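Local coordinates for protein serine--tRNA ligase, cytoplasmic (Candida albicans, PDB 3QO8) that catalyses the two-step attachment of serine to tRNA(Ser), activating serine with ATP to Ser-AMP and then transferring it to the acceptor end of the tRNA, at residues C373-S378 with Y397-N402; M218-Q223 with R379-R384; F358-E363 with I415-Q420. All coordinates share one frame; numbering follows the deposited sequence. Where two conformers were deposited one is given.

Contact 1 (C373-S378 with Y397-N402); sequences CTDYQS and YVHCLN. With SSA (5'-O-(N-(L-seryl)-sulfamoyl)adenosine), chain B.
One face of the H399 imidazole lies against T374: CB of T374 stands 3.7 Å from the ring centroid, almost on the ring normal, a CH-pi contact, while CA of T374 lies over the rim of the same face. The two side chains run alongside each other and point the same way. A beta-branched threonine suits this place because its CB sits over the ring and its methyl beside CE1 while its hydroxyl turns to N110; the ring's ND1 is held by S312. The amide of N402 brings OD1 to 3.1 Å from CA of the bound seryl-sulfamoyl adenosine, in whose pocket it lies.

The backbones are joined by two bonds. C373 N donates to C400 O at 2.9 Å, and C400 N donates to T374 O at 2.8 Å. Beyond them, S378 OG gives its proton to V398 O, 2.7 Å away; chi1 of 53° swings the hydroxyl in between its own backbone N and carbonyl carbon, from where a small serine can reach the carbonyl just before strand 399-404. Two waters bridge the segments. One links D375 OD2 to Y397 N, the carboxylate being also salt-bridged to R379, and the other links N402 ND2 to OE1 of Q377; NE2 of the same amide bonds E248, which also bonds the seryl analogue.

A type II' turn from C373 to Y376 carries the chain from strand 363-372 into helix 376-381, beside strand 399-404. That strand pairs antiparallel with both 363-372 and 297-307 in the class II catalytic sheet, and helix 312-329 packs against T374 and L401.

Contact 2 (M218-Q223 with R379-R384); sequences MAKTAQ and RNLEIR
N380 supplies the hydrogen bond of this contact: its ND2 donates to K220 O at 2.8 Å. The bond is bent, with an N-H...O angle of 138°, and the amide nitrogen comes to the carbonyl well off the C=O direction, at a C=O...N angle of 105°. The oxygen also lies out of the plane of the N380 amide. The side-on approach goes with a close fit of the amide against the loop, ND2 lying 3.2 Å from K220 CA. With CG opposite its own backbone N (chi1 -155°), N380 reaches out from the helix toward the loop. Asparagine suits the place, since its short side chain offers an N-H directly to a loop carbonyl.

Van der Waals contacts complete the join. K220 and N380 cross at about a right angle; CB of K220 packs on the amide nitrogen, and its CD lies 3.7 Å from N380 O. The aliphatic part of the lysine thus lines the helix end, and its amine leads away, as suits an exposed residue. Beside it the buried, hydrophobic L381 sets CD2 3.9 Å from CB of K220, and its CD1 is more loosely placed near CB of T221. The hydroxyl of T221 is engaged by S252, on whose helix, 248-252, L381 packs.

M218 O accepts from T221 N and A222 N, keeping the chain curled after helix 215-218. Across the contact, helix 376-381 ends in a Schellman motif, with E382 at positive phi. The loop between helices 215-218 and 224-229 is thus docked on that helix end near the serine site, about 5 Å separating the T221 and E248 side chains.

Contact 3 (F358-E363 with I415-Q420); sequences FPFQQE and ILENYQ. With SSA (5'-O-(N-(L-seryl)-sulfamoyl)adenosine), chain D.
Near the C-terminal end of helix 408-419, whose Y419 lines a pocket holding a second molecule of the seryl-sulfamoyl adenosine, E417 reaches out to the turn between strands 350-358 and 363-372. Its carboxylate is gripped on both oxygens. F360 N donates to OE1 at 3.0 Å, coming from above the carboxylate plane, whereas Q361 NE2 meets the syn lone pair of OE2 at 2.9 Å in a nearly straight bond of 166°. The Q361 amide and the carboxylate are almost coplanar, and H154 N also donates to OE2, so a buried acid here is well supplied with N-H donors. Glutamate suits the task: its chain, extended beyond CG (chi2 -164°), spans from helix to turn.

The receiving turn is a beta hairpin connection with a G1 beta bulge, in which Q362 and E363 both face F358. F358 presents its ring edge to the carboxylate, the two planes being 78° apart, and its CB lies 3.4 Å from E417 OE1. P359, which lacks an N-H and offers a compact aliphatic ring, packs its CG 3.3 Å from N418 OD1. The N418 amide is held by W357 O and A144 N. Two residues on from E417, Y419 bonds L330 O through its OH and turns its ring edge toward the adenine; OH lies 2.9 Å from N9 of the ligand, a close contact rather than a hydrogen bond, since N9 carries the ribose.

Contacts 1 and 3 are buried, whereas contact 2 lies at the surface. Contacts 1 and 2 share helix 376-381 and touch directly: Y397 OH and E382 OE1 are 2.9 Å apart, probably hydrogen-bonded, and S378 O probably accepts from I383 N. Contact 3 stands apart, its centre about 35 Å from that of contact 1 and about 39 Å from that of contact 2. The chemistry follows the place. Beside the catalytic sheet, contact 1 relies on backbone bonds between a turn and a strand and on bridging waters; contact 2 makes do with one amide bond and aliphatic packing; contact 3 concentrates its polar bonds on a single buried carboxylate. Contacts 1 and 3 each include a residue lining a different ligand pocket.

Contact 1 (C373-S378 with Y397-N402)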
loop_
_atom_site.group_PDB
_atom_site.type_symbol
_atom_site.label_atom_id
_atom_site.label_comp_id
_atom_site.label_asym_id
_atom_site.label_seq_id
_atom_site.Cartn_x
_atom_site.Cartn_y
_atom_site.Cartn_z
ATOM N N CYS A 373 -10.435 -24.055 -2.967
ATOM C CA CYS A 373 -9.086 -24.470 -3.339
ATOM C C CYS A 373 -8.715 -25.774 -2.630
ATOM O O CYS A 373 -7.552 -26.187 -2.630
ATOM C CB CYS A 373 -8.073 -23.350 -3.004
ATOM S SG CYS A 373 -8.386 -21.804 -3.962
ATOM N N THR A 374 -9.717 -26.422 -2.041
ATOM C CA THR A 374 -9.512 -27.633 -1.243
ATOM C C THR A 374 -8.200 -27.555 -0.445
ATOM O O THR A 374 -7.990 -26.576 0.283
ATOM C CB THR A 374 -9.660 -28.950 -2.080
ATOM O OG1 THR A 374 -8.661 -29.014 -3.106
ATOM C CG2 THR A 374 -11.043 -29.018 -2.722
ATOM N N ASP A 375 -7.322 -28.549 -0.562
ATOM C CA ASP A 375 -6.077 -28.523 0.222
ATOM C C ASP A 375 -4.828 -28.243 -0.604
ATOM O O ASP A 375 -3.730 -28.616 -0.208
ATOM C CB ASP A 375 -5.885 -29.834 0.990
ATOM C CG ASP A 375 -5.905 -31.057 0.075
ATOM O OD1 ASP A 375 -5.684 -30.902 -1.144
ATOM O OD2 ASP A 375 -6.133 -32.175 0.582
ATOM N N TYR A 376 -4.994 -27.594 -1.751
ATOM C CA TYR A 376 -3.880 -27.315 -2.654
ATOM C C TYR A 376 -2.886 -26.358 -1.993
ATOM O O TYR A 376 -1.674 -26.563 -2.053
ATOM C CB TYR A 376 -4.429 -26.693 -3.939
ATOM C CG TYR A 376 -3.477 -26.609 -5.118
ATOM C CD1 TYR A 376 -3.299 -27.697 -5.967
ATOM C CD2 TYR A 376 -2.786 -25.434 -5.400
ATOM C CE1 TYR A 376 -2.453 -27.622 -7.057
ATOM C CE2 TYR A 376 -1.936 -25.347 -6.488
ATOM C CZ TYR A 376 -1.775 -26.446 -7.314
ATOM O OH TYR A 376 -0.950 -26.375 -8.410
ATOM N N GLN A 377 -3.402 -25.309 -1.359
ATOM C CA GLN A 377 -2.538 -24.321 -0.716
ATOM C C GLN A 377 -2.103 -24.783 0.672
ATOM O O GLN A 377 -0.948 -24.614 1.061
ATOM C CB GLN A 377 -3.240 -22.966 -0.630
ATOM C CG GLN A 377 -3.589 -22.383 -1.995
ATOM C CD GLN A 377 -4.766 -21.431 -1.921
ATOM O OE1 GLN A 377 -5.791 -21.738 -1.306
ATOM N NE2 GLN A 377 -4.617 -20.258 -2.524
ATOM N N SER A 378 -3.031 -25.380 1.408
ATOM C CA SER A 378 -2.746 -25.812 2.764
ATOM C C SER A 378 -1.694 -26.918 2.814
ATOM O O SER A 378 -0.937 -26.994 3.769
ATOM C CB SER A 378 -4.028 -26.249 3.461
ATOM O OG SER A 378 -4.703 -27.208 2.686
ATOM N N TYR A 397 -4.874 -32.213 5.515
ATOM C CA TYR A 397 -4.828 -30.761 5.606
ATOM C C TYR A 397 -6.236 -30.168 5.593
ATOM O O TYR A 397 -7.195 -30.812 5.138
ATOM C CB TYR A 397 -4.015 -30.194 4.440
ATOM C CG TYR A 397 -2.596 -30.700 4.406
ATOM C CD1 TYR A 397 -1.644 -30.189 5.282
ATOM C CD2 TYR A 397 -2.202 -31.700 3.517
ATOM C CE1 TYR A 397 -0.345 -30.641 5.269
ATOM C CE2 TYR A 397 -0.886 -32.170 3.503
ATOM C CZ TYR A 397 0.031 -31.630 4.384
ATOM O OH TYR A 397 1.342 -32.048 4.403
ATOM N N VAL A 398 -6.363 -28.945 6.107
ATOM C CA VAL A 398 -7.621 -28.217 6.030
ATOM C C VAL A 398 -7.908 -27.897 4.570
ATOM O O VAL A 398 -7.030 -27.991 3.713
ATOM C CB VAL A 398 -7.543 -26.873 6.793
ATOM C CG1 VAL A 398 -7.302 -27.104 8.277
ATOM C CG2 VAL A 398 -6.442 -25.999 6.206
ATOM N N HIS A 399 -9.139 -27.512 4.277
ATOM C CA HIS A 399 -9.417 -26.939 2.974
ATOM C C HIS A 399 -9.468 -25.433 3.134
ATOM O O HIS A 399 -9.924 -24.941 4.168
ATOM C CB HIS A 399 -10.746 -27.456 2.415
ATOM C CG HIS A 399 -10.656 -28.829 1.827
ATOM N ND1 HIS A 399 -11.687 -29.402 1.116
ATOM C CD2 HIS A 399 -9.655 -29.742 1.840
ATOM C CE1 HIS A 399 -11.328 -30.609 0.718
ATOM N NE2 HIS A 399 -10.100 -30.840 1.143
ATOM N N CYS A 400 -8.974 -24.721 2.123
ATOM C CA CYS A 400 -9.043 -23.266 2.073
ATOM C C CYS A 400 -9.972 -22.811 0.963
ATOM O O CYS A 400 -9.936 -23.329 -0.152
ATOM C CB CYS A 400 -7.666 -22.657 1.847
ATOM S SG CYS A 400 -6.472 -23.259 3.085
ATOM N N LEU A 401 -10.789 -21.824 1.293
ATOM C CA LEU A 401 -11.673 -21.200 0.329
ATOM C C LEU A 401 -11.477 -19.711 0.438
ATOM O O LEU A 401 -11.143 -19.197 1.512
ATOM C CB LEU A 401 -13.124 -21.532 0.657
ATOM C CG LEU A 401 -13.511 -23.013 0.709
ATOM C CD1 LEU A 401 -13.552 -23.496 2.152
ATOM C CD2 LEU A 401 -14.884 -23.201 0.047
ATOM N N ASN A 402 -11.679 -19.008 -0.667
ATOM C CA ASN A 402 -11.627 -17.562 -0.631
ATOM C C ASN A 402 -12.700 -17.012 -1.542
ATOM O O ASN A 402 -13.033 -17.624 -2.567
ATOM C CB ASN A 402 -10.238 -17.048 -1.033
ATOM C CG ASN A 402 -9.936 -17.257 -2.513
ATOM O OD1 ASN A 402 -10.269 -16.412 -3.358
ATOM N ND2 ASN A 402 -9.293 -18.380 -2.834
HETATM N N10 SSA B . -8.776 -13.520 -3.501
HETATM C CA SSA B . -9.644 -13.690 -4.664
HETATM C CB SSA B . -11.101 -13.445 -4.270
HETATM O OG SSA B . -11.318 -12.049 -3.985
HETATM C C9 SSA B . -9.242 -12.745 -5.761
HETATM O O9 SSA B . -8.376 -11.896 -5.589
HETATM N N8 SSA B . -9.885 -12.885 -6.915
HETATM S S1 SSA B . -9.819 -11.796 -8.088
HETATM O O1S SSA B . -8.541 -11.739 -8.736
HETATM O O2S SSA B . -10.835 -12.101 -9.041
HETATM O "O5'" SSA B . -10.155 -10.405 -7.516
HETATM C "C5'" SSA B . -11.328 -10.193 -6.750
HETATM C "C4'" SSA B . -12.046 -8.938 -7.259
HETATM O "O4'" SSA B . -11.239 -7.757 -7.177
HETATM C "C3'" SSA B . -12.446 -9.011 -8.716
HETATM O "O3'" SSA B . -13.625 -9.817 -8.860
HETATM C "C2'" SSA B . -12.672 -7.536 -9.026
HETATM O "O2'" SSA B . -13.954 -7.109 -8.526
HETATM C "C1'" SSA B . -11.593 -6.836 -8.200
HETATM N N9 SSA B . -10.410 -6.551 -9.039
HETATM C C8 SSA B . -9.551 -7.445 -9.556
HETATM N N7 SSA B . -8.618 -6.781 -10.272
HETATM C C5 SSA B . -8.903 -5.469 -10.186
HETATM C C6 SSA B . -8.304 -4.332 -10.693
HETATM N N6 SSA B . -7.195 -4.459 -11.454
HETATM N N1 SSA B . -8.839 -3.120 -10.418
HETATM C C2 SSA B . -9.939 -3.016 -9.664
HETATM N N3 SSA B . -10.535 -4.100 -9.150
HETATM C C4 SSA B . -10.038 -5.331 -9.413
HETATM O O HOH W 1 -6.175 -33.067 3.055
HETATM O O HOH W 2 -8.228 -19.983 -0.692
#

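Contact 2 (M218-Q223 with R379-R384)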
loop_
_atom_site.group_PDB
_atom_site.type_symbol
_atom_site.label_atom_id
_atom_site.label_comp_id
_atom_site.label_asym_id
_atom_site.label_seq_id
_atom_site.Cartn_x
_atom_site.Cartn_y
_atom_site.Cartn_z
ATOM N N MET A 218 5.341 -15.831 -0.273
ATOM C CA MET A 218 4.463 -15.547 -1.406
ATOM C C MET A 218 4.509 -16.718 -2.387
ATOM O O MET A 218 3.483 -17.163 -2.912
ATOM C CB MET A 218 4.871 -14.234 -2.094
ATOM C CG MET A 218 4.054 -13.901 -3.347
ATOM S SD MET A 218 2.295 -13.596 -3.033
ATOM C CE MET A 218 2.383 -11.867 -2.541
ATOM N N ALA A 219 5.710 -17.235 -2.607
ATOM C CA ALA A 219 5.910 -18.332 -3.546
ATOM C C ALA A 219 5.116 -19.579 -3.150
ATOM O O ALA A 219 4.823 -20.420 -3.993
ATOM C CB ALA A 219 7.398 -18.649 -3.678
ATOM N N LYS A 220 4.739 -19.694 -1.878
ATOM C CA LYS A 220 3.977 -20.868 -1.449
ATOM C C LYS A 220 2.471 -20.731 -1.695
ATOM O O LYS A 220 1.720 -21.705 -1.585
ATOM C CB LYS A 220 4.241 -21.201 0.019
ATOM C CG LYS A 220 5.674 -21.645 0.326
ATOM C CD LYS A 220 5.737 -22.342 1.680
ATOM C CE LYS A 220 7.164 -22.613 2.134
ATOM N NZ LYS A 220 7.637 -21.590 3.113
ATOM N N THR A 221 2.015 -19.536 -2.036
ATOM C CA THR A 221 0.582 -19.374 -2.223
ATOM C C THR A 221 0.176 -18.808 -3.588
ATOM O O THR A 221 -0.965 -18.981 -4.011
ATOM C CB THR A 221 -0.058 -18.578 -1.063
ATOM O OG1 THR A 221 -1.493 -18.652 -1.156
ATOM C CG2 THR A 221 0.424 -17.126 -1.058
ATOM N N ALA A 222 1.112 -18.162 -4.280
ATOM C CA ALA A 222 0.848 -17.625 -5.615
ATOM C C ALA A 222 1.466 -18.510 -6.698
ATOM O O ALA A 222 2.542 -19.085 -6.503
ATOM C CB ALA A 222 1.383 -16.203 -5.730
ATOM N N GLN A 223 0.792 -18.617 -7.841
ATOM C CA GLN A 223 1.330 -19.394 -8.959
ATOM C C GLN A 223 2.300 -18.550 -9.782
ATOM O O GLN A 223 2.254 -17.320 -9.732
ATOM C CB GLN A 223 0.210 -19.994 -9.834
ATOM C CG GLN A 223 -0.717 -18.988 -10.527
ATOM C CD GLN A 223 -1.861 -19.673 -11.308
ATOM O OE1 GLN A 223 -2.809 -20.191 -10.715
ATOM N NE2 GLN A 223 -1.765 -19.672 -12.638
ATOM N N ARG A 379 -1.641 -27.775 1.791
ATOM C CA ARG A 379 -0.561 -28.758 1.708
ATOM C C ARG A 379 0.772 -28.025 1.610
ATOM O O ARG A 379 1.733 -28.364 2.288
ATOM C CB ARG A 379 -0.750 -29.710 0.508
ATOM C CG ARG A 379 0.376 -30.739 0.348
ATOM C CD ARG A 379 0.040 -31.822 -0.715
ATOM N NE ARG A 379 -1.058 -32.682 -0.277
ATOM C CZ ARG A 379 -2.327 -32.516 -0.633
ATOM N NH1 ARG A 379 -2.675 -31.534 -1.462
ATOM N NH2 ARG A 379 -3.253 -33.337 -0.166
ATOM N N ASN A 380 0.825 -26.997 0.774
ATOM C CA ASN A 380 2.070 -26.257 0.592
ATOM C C ASN A 380 2.464 -25.476 1.851
ATOM O O ASN A 380 3.640 -25.390 2.201
ATOM C CB ASN A 380 1.968 -25.330 -0.620
ATOM C CG ASN A 380 3.318 -25.009 -1.221
ATOM O OD1 ASN A 380 4.303 -25.698 -0.964
ATOM N ND2 ASN A 380 3.371 -23.961 -2.031
ATOM N N LEU A 381 1.464 -24.943 2.542
ATOM C CA LEU A 381 1.683 -24.127 3.739
ATOM C C LEU A 381 1.693 -24.966 5.021
ATOM O O LEU A 381 1.897 -24.439 6.118
ATOM C CB LEU A 381 0.599 -23.053 3.808
ATOM C CG LEU A 381 0.714 -22.001 2.700
ATOM C CD1 LEU A 381 -0.628 -21.295 2.456
ATOM C CD2 LEU A 381 1.816 -20.992 3.041
ATOM N N GLU A 382 1.474 -26.269 4.865
ATOM C CA GLU A 382 1.435 -27.206 5.990
ATOM C C GLU A 382 0.438 -26.781 7.061
ATOM O O GLU A 382 0.806 -26.549 8.219
ATOM C CB GLU A 382 2.831 -27.395 6.598
ATOM C CG GLU A 382 3.863 -27.948 5.624
ATOM C CD GLU A 382 3.645 -29.414 5.285
ATOM O OE1 GLU A 382 2.803 -30.065 5.938
ATOM O OE2 GLU A 382 4.326 -29.920 4.368
ATOM N N ILE A 383 -0.828 -26.678 6.670
ATOM C CA ILE A 383 -1.891 -26.363 7.613
ATOM C C ILE A 383 -2.717 -27.620 7.851
ATOM O O ILE A 383 -3.623 -27.945 7.084
ATOM C CB ILE A 383 -2.780 -25.214 7.118
ATOM C CG1 ILE A 383 -1.914 -24.021 6.710
ATOM C CG2 ILE A 383 -3.798 -24.822 8.200
ATOM C CD1 ILE A 383 -2.719 -22.854 6.097
ATOM N N ARG A 384 -2.381 -28.343 8.915
ATOM C CA ARG A 384 -2.933 -29.673 9.128
ATOM C C ARG A 384 -4.304 -29.663 9.790
ATOM O O ARG A 384 -4.651 -28.749 10.541
ATOM C CB ARG A 384 -1.959 -30.556 9.925
ATOM C CG ARG A 384 -0.626 -30.747 9.230
ATOM C CD ARG A 384 0.285 -31.708 9.986
ATOM N NE ARG A 384 -0.289 -33.047 10.073
ATOM C CZ ARG A 384 0.392 -34.126 10.446
ATOM N NH1 ARG A 384 1.683 -34.025 10.758
ATOM N NH2 ARG A 384 -0.215 -35.305 10.507
#

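Contact 3 (F358-E363 with I415-Q420)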
loop_
_atom_site.group_PDB
_atom_site.type_symbol
_atom_site.label_atom_id
_atom_site.label_comp_id
_atom_site.label_asym_id
_atom_site.label_seq_id
_atom_site.Cartn_x
_atom_site.Cartn_y
_atom_site.Cartn_z
ATOM N N PHE A 358 -24.112 -3.641 -15.039
ATOM C CA PHE A 358 -23.735 -2.252 -15.242
ATOM C C PHE A 358 -24.654 -1.692 -16.343
ATOM O O PHE A 358 -24.457 -1.982 -17.525
ATOM C CB PHE A 358 -22.258 -2.161 -15.666
ATOM C CG PHE A 358 -21.266 -2.247 -14.513
ATOM C CD1 PHE A 358 -21.153 -3.402 -13.743
ATOM C CD2 PHE A 358 -20.436 -1.175 -14.221
ATOM C CE1 PHE A 358 -20.232 -3.480 -12.686
ATOM C CE2 PHE A 358 -19.523 -1.235 -13.174
ATOM C CZ PHE A 358 -19.420 -2.394 -12.393
ATOM N N PRO A 359 -25.665 -0.895 -15.961
ATOM C CA PRO A 359 -26.693 -0.556 -16.959
ATOM C C PRO A 359 -26.218 0.385 -18.061
ATOM O O PRO A 359 -26.808 0.352 -19.133
ATOM C CB PRO A 359 -27.806 0.086 -16.128
ATOM C CG PRO A 359 -27.096 0.625 -14.899
ATOM C CD PRO A 359 -25.989 -0.367 -14.620
ATOM N N PHE A 360 -25.191 1.204 -17.828
ATOM C CA PHE A 360 -24.719 2.050 -18.909
ATOM C C PHE A 360 -24.001 1.178 -19.928
ATOM O O PHE A 360 -24.217 1.300 -21.120
ATOM C CB PHE A 360 -23.765 3.158 -18.445
ATOM C CG PHE A 360 -23.169 3.931 -19.593
ATOM C CD1 PHE A 360 -23.863 4.980 -20.168
ATOM C CD2 PHE A 360 -21.947 3.565 -20.136
ATOM C CE1 PHE A 360 -23.331 5.678 -21.258
ATOM C CE2 PHE A 360 -21.408 4.253 -21.222
ATOM C CZ PHE A 360 -22.110 5.317 -21.784
ATOM N N GLN A 361 -23.130 0.313 -19.429
ATOM C CA GLN A 361 -22.370 -0.612 -20.255
ATOM C C GLN A 361 -23.337 -1.592 -20.897
ATOM O O GLN A 361 -23.064 -2.162 -21.946
ATOM C CB GLN A 361 -21.387 -1.380 -19.361
ATOM C CG GLN A 361 -20.655 -0.497 -18.319
ATOM C CD GLN A 361 -19.522 0.307 -18.941
ATOM O OE1 GLN A 361 -18.810 -0.189 -19.817
ATOM N NE2 GLN A 361 -19.363 1.560 -18.508
ATOM N N GLN A 362 -24.474 -1.777 -20.237
ATOM C CA GLN A 362 -25.434 -2.812 -20.577
ATOM C C GLN A 362 -24.764 -4.193 -20.618
ATOM O O GLN A 362 -24.968 -4.960 -21.546
ATOM C CB GLN A 362 -26.143 -2.491 -21.903
ATOM C CG GLN A 362 -26.887 -1.148 -21.905
ATOM C CD GLN A 362 -27.374 -0.749 -23.292
ATOM O OE1 GLN A 362 -28.317 -1.344 -23.825
ATOM N NE2 GLN A 362 -26.731 0.256 -23.884
ATOM N N GLU A 363 -23.969 -4.500 -19.596
ATOM C CA GLU A 363 -23.290 -5.787 -19.501
ATOM C C GLU A 363 -23.162 -6.174 -18.043
ATOM O O GLU A 363 -23.049 -5.311 -17.177
ATOM C CB GLU A 363 -21.873 -5.682 -20.051
ATOM C CG GLU A 363 -21.772 -5.311 -21.505
ATOM C CD GLU A 363 -20.333 -5.121 -21.936
ATOM O OE1 GLU A 363 -19.432 -5.550 -21.183
ATOM O OE2 GLU A 363 -20.104 -4.540 -23.021
ATOM N N ILE A 415 -22.366 0.830 -8.239
ATOM C CA ILE A 415 -23.269 1.734 -7.547
ATOM C C ILE A 415 -23.519 2.995 -8.367
ATOM O O ILE A 415 -24.665 3.424 -8.539
ATOM C CB ILE A 415 -22.702 2.109 -6.152
ATOM C CG1 ILE A 415 -22.792 0.885 -5.221
ATOM C CG2 ILE A 415 -23.455 3.316 -5.575
ATOM C CD1 ILE A 415 -22.032 1.018 -3.930
ATOM N N LEU A 416 -22.445 3.604 -8.851
ATOM C CA LEU A 416 -22.575 4.834 -9.633
ATOM C C LEU A 416 -23.539 4.650 -10.802
ATOM O O LEU A 416 -24.408 5.499 -11.040
ATOM C CB LEU A 416 -21.221 5.291 -10.155
ATOM C CG LEU A 416 -20.211 5.718 -9.071
ATOM C CD1 LEU A 416 -18.862 6.024 -9.677
ATOM C CD2 LEU A 416 -20.717 6.916 -8.289
ATOM N N GLU A 417 -23.397 3.565 -11.558
ATOM C CA GLU A 417 -24.264 3.432 -12.733
ATOM C C GLU A 417 -25.700 3.136 -12.320
ATOM O O GLU A 417 -26.640 3.596 -12.964
ATOM C CB GLU A 417 -23.734 2.403 -13.743
ATOM C CG GLU A 417 -22.379 2.795 -14.329
ATOM C CD GLU A 417 -22.014 2.029 -15.589
ATOM O OE1 GLU A 417 -22.807 1.173 -16.040
ATOM O OE2 GLU A 417 -20.927 2.301 -16.138
ATOM N N ASN A 418 -25.874 2.408 -11.220
ATOM C CA ASN A 418 -27.220 2.007 -10.795
ATOM C C ASN A 418 -27.956 2.991 -9.872
ATOM O O ASN A 418 -29.148 2.842 -9.631
ATOM C CB ASN A 418 -27.185 0.612 -10.158
ATOM C CG ASN A 418 -27.090 -0.493 -11.198
ATOM O OD1 ASN A 418 -28.023 -0.694 -11.975
ATOM N ND2 ASN A 418 -25.963 -1.221 -11.213
ATOM N N TYR A 419 -27.246 3.985 -9.352
ATOM C CA TYR A 419 -27.847 4.915 -8.399
ATOM C C TYR A 419 -27.867 6.331 -8.943
ATOM O O TYR A 419 -28.237 7.261 -8.241
ATOM C CB TYR A 419 -27.153 4.852 -7.025
ATOM C CG TYR A 419 -27.680 3.735 -6.147
ATOM C CD1 TYR A 419 -27.253 2.422 -6.325
ATOM C CD2 TYR A 419 -28.610 3.991 -5.147
ATOM C CE1 TYR A 419 -27.741 1.386 -5.528
ATOM C CE2 TYR A 419 -29.109 2.959 -4.339
ATOM C CZ TYR A 419 -28.667 1.659 -4.543
ATOM O OH TYR A 419 -29.149 0.628 -3.756
ATOM N N GLN A 420 -27.487 6.480 -10.207
ATOM C CA GLN A 420 -27.496 7.783 -10.848
ATOM C C GLN A 420 -28.923 8.213 -11.140
ATOM O O GLN A 420 -29.816 7.385 -11.315
ATOM C CB GLN A 420 -26.691 7.764 -12.160
ATOM C CG GLN A 420 -27.366 7.034 -13.320
ATOM C CD GLN A 420 -26.489 7.005 -14.566
ATOM O OE1 GLN A 420 -26.305 8.027 -15.228
ATOM N NE2 GLN A 420 -25.922 5.841 -14.873
HETATM N N10 SSA D . -36.971 -5.143 -0.050
HETATM C CA SSA D . -36.740 -3.728 0.171
HETATM C CB SSA D . -35.934 -3.555 1.455
HETATM O OG SSA D . -35.622 -2.173 1.661
HETATM C C9 SSA D . -35.988 -3.150 -0.997
HETATM O O9 SSA D . -35.730 -1.959 -1.042
HETATM N N8 SSA D . -35.624 -4.005 -1.952
HETATM S S1 SSA D . -34.668 -3.547 -3.159
HETATM O O1S SSA D . -34.194 -4.716 -3.845
HETATM O O2S SSA D . -35.399 -2.698 -4.063
HETATM O "O5'" SSA D . -33.483 -2.751 -2.582
HETATM C "C5'" SSA D . -32.341 -3.402 -2.030
HETATM C "C4'" SSA D . -31.578 -2.384 -1.188
HETATM O "O4'" SSA D . -30.895 -1.440 -2.017
HETATM C "C3'" SSA D . -32.515 -1.570 -0.311
HETATM O "O3'" SSA D . -32.568 -2.104 1.015
HETATM C "C2'" SSA D . -31.920 -0.181 -0.294
HETATM O "O2'" SSA D . -31.076 -0.025 0.845
HETATM C "C1'" SSA D . -31.067 -0.101 -1.545
HETATM N N9 SSA D . -31.812 0.723 -2.526
HETATM C C8 SSA D . -32.491 0.289 -3.603
HETATM N N7 SSA D . -33.040 1.362 -4.224
HETATM C C5 SSA D . -32.700 2.466 -3.522
HETATM C C6 SSA D . -32.961 3.822 -3.673
HETATM N N6 SSA D . -33.710 4.284 -4.708
HETATM N N1 SSA D . -32.457 4.686 -2.762
HETATM C C2 SSA D . -31.711 4.256 -1.734
HETATM N N3 SSA D . -31.443 2.955 -1.569
HETATM C C4 SSA D . -31.931 2.049 -2.449
#